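Serine/threonine-protein kinase Tel1 (Chaetomium thermophilum, PDB 6SKY) probably phosphorylates serine or threonine in [ST]-Q motifs, histone H2A among its substrates, to switch on checkpoint signalling after DNA damage. Local coordinates at residues E1922-D1926 against P1927-Y1931. Residues are numbered along the deposited sequence; the frame is centred on the assembly and turned at random.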
loop_
_atom_site.group_PDB
_atom_site.type_symbol
_atom_site.label_atom_id
_atom_site.label_comp_id
_atom_site.label_asym_id
_atom_site.label_seq_id
_atom_site.Cartn_x
_atom_site.Cartn_y
_atom_site.Cartn_z
ATOM N N GLU A 1922 -12.739 24.355 -8.756
ATOM C CA GLU A 1922 -12.489 24.232 -7.326
ATOM C C GLU A 1922 -13.775 24.300 -6.520
ATOM O O GLU A 1922 -13.838 23.759 -5.413
ATOM C CB GLU A 1922 -11.544 25.329 -6.859
ATOM C CG GLU A 1922 -10.102 25.093 -7.187
ATOM C CD GLU A 1922 -9.263 26.331 -6.977
ATOM O OE1 GLU A 1922 -9.831 27.377 -6.604
ATOM O OE2 GLU A 1922 -8.038 26.265 -7.190
ATOM N N ASN A 1923 -14.803 24.961 -7.047
ATOM C CA ASN A 1923 -15.991 25.273 -6.275
ATOM C C ASN A 1923 -17.243 24.552 -6.735
ATOM O O ASN A 1923 -18.189 24.448 -5.954
ATOM C CB ASN A 1923 -16.259 26.778 -6.313
ATOM C CG ASN A 1923 -15.094 27.578 -5.822
ATOM O OD1 ASN A 1923 -14.856 27.669 -4.625
ATOM N ND2 ASN A 1923 -14.358 28.171 -6.741
ATOM N N ILE A 1924 -17.286 24.069 -7.974
ATOM C CA ILE A 1924 -18.459 23.343 -8.417
ATOM C C ILE A 1924 -18.588 22.060 -7.606
ATOM O O ILE A 1924 -17.618 21.537 -7.051
ATOM C CB ILE A 1924 -18.399 23.053 -9.923
ATOM C CG1 ILE A 1924 -19.795 23.059 -10.519
ATOM C CG2 ILE A 1924 -17.751 21.720 -10.190
ATOM C CD1 ILE A 1924 -19.791 23.122 -11.993
ATOM N N ASP A 1925 -19.816 21.557 -7.525
ATOM C CA ASP A 1925 -20.159 20.489 -6.591
ATOM C C ASP A 1925 -20.173 19.147 -7.318
ATOM O O ASP A 1925 -21.220 18.578 -7.621
ATOM C CB ASP A 1925 -21.496 20.786 -5.929
ATOM C CG ASP A 1925 -21.819 19.820 -4.822
ATOM O OD1 ASP A 1925 -20.916 19.061 -4.419
ATOM O OD2 ASP A 1925 -22.976 19.810 -4.355
ATOM N N ASP A 1926 -18.977 18.626 -7.578
ATOM C CA ASP A 1926 -18.827 17.302 -8.133
ATOM C C ASP A 1926 -17.546 16.732 -7.557
ATOM O O ASP A 1926 -16.567 17.472 -7.400
ATOM C CB ASP A 1926 -18.757 17.302 -9.661
ATOM C CG ASP A 1926 -19.239 15.997 -10.261
ATOM O OD1 ASP A 1926 -20.374 15.591 -9.948
ATOM O OD2 ASP A 1926 -18.495 15.377 -11.044
ATOM N N PRO A 1927 -17.515 15.442 -7.228
ATOM C CA PRO A 1927 -16.274 14.867 -6.703
ATOM C C PRO A 1927 -15.146 14.807 -7.721
ATOM O O PRO A 1927 -13.986 14.982 -7.336
ATOM C CB PRO A 1927 -16.699 13.461 -6.257
ATOM C CG PRO A 1927 -18.168 13.477 -6.214
ATOM C CD PRO A 1927 -18.621 14.476 -7.212
ATOM N N ASP A 1928 -15.435 14.581 -9.002
ATOM C CA ASP A 1928 -14.406 14.204 -9.959
ATOM C C ASP A 1928 -14.043 15.275 -10.971
ATOM O O ASP A 1928 -13.056 15.102 -11.681
ATOM C CB ASP A 1928 -14.834 12.953 -10.730
ATOM C CG ASP A 1928 -15.239 11.820 -9.827
ATOM O OD1 ASP A 1928 -14.671 11.701 -8.727
ATOM O OD2 ASP A 1928 -16.130 11.043 -10.220
ATOM N N ALA A 1929 -14.802 16.361 -11.071
ATOM C CA ALA A 1929 -14.592 17.296 -12.171
ATOM C C ALA A 1929 -13.245 17.998 -12.070
ATOM O O ALA A 1929 -12.574 18.213 -13.085
ATOM C CB ALA A 1929 -15.724 18.312 -12.208
ATOM N N TYR A 1930 -12.832 18.349 -10.852
ATOM C CA TYR A 1930 -11.581 19.065 -10.637
ATOM C C TYR A 1930 -10.397 18.379 -11.292
ATOM O O TYR A 1930 -9.468 19.049 -11.748
ATOM C CB TYR A 1930 -11.331 19.200 -9.140
ATOM C CG TYR A 1930 -10.024 19.848 -8.777
ATOM C CD1 TYR A 1930 -9.876 21.219 -8.821
ATOM C CD2 TYR A 1930 -8.944 19.087 -8.369
ATOM C CE1 TYR A 1930 -8.694 21.813 -8.487
ATOM C CE2 TYR A 1930 -7.757 19.675 -8.034
ATOM C CZ TYR A 1930 -7.639 21.037 -8.091
ATOM O OH TYR A 1930 -6.455 21.635 -7.756
ATOM N N TYR A 1931 -10.408 17.054 -11.350
ATOM C CA TYR A 1931 -9.270 16.303 -11.852
ATOM C C TYR A 1931 -9.158 16.329 -13.363
ATOM O O TYR A 1931 -8.174 15.819 -13.897
ATOM C CB TYR A 1931 -9.354 14.862 -11.374
ATOM C CG TYR A 1931 -9.417 14.751 -9.883
ATOM C CD1 TYR A 1931 -8.275 14.596 -9.136
ATOM C CD2 TYR A 1931 -10.620 14.816 -9.223
ATOM C CE1 TYR A 1931 -8.332 14.502 -7.775
ATOM C CE2 TYR A 1931 -10.686 14.725 -7.864
ATOM C CZ TYR A 1931 -9.540 14.570 -7.144
ATOM O OH TYR A 1931 -9.608 14.475 -5.780
#
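Pro-1927 follows Asp-1926 directly, and its ring crosses the aspartate side chain at a slant. Asp-1926 OD1 is 3.4 Å from Pro-1927 CD. CG of Asp-1926 lies roughly opposite its backbone N (chi1 -153°), which turns the carboxylate to the carbonyl side, where Pro-1927 follows. Asp-1928 comes next, and its carboxylate forms salt bridges with Arg-2642 and Arg-2819. The OD2 atoms of Asp-1926 and Asp-1928 are 5.0 Å apart; the arginines, with a weak, long ion pair from Asp-1926 to Arg-2744, probably offset the like charges. The turn joins helix 1916-1923 of the FAT region to the 3-10 segment containing Tyr-1930 and Tyr-1931, and it packs against kinase helices 2732-2755 and 2816-2828. Ala-1929 turns its methyl back toward residues 1922-1926, with CB 4.1 Å from CB of Asp-1926 and 4.4 Å from CG2 of Ile-1924. With an alanine at Asp-1926, the carboxylate is gone, and Arg-2744 would probably lose a weak, distant counter-charge. Tyr-1930 runs alongside Glu-1922, both side chains pointing the same way. CE1 of Tyr-1930 meets Glu-1922 CG at 3.8 Å. The carboxylate and ring planes are 33° apart, and the ring also stacks with Tyr-1948.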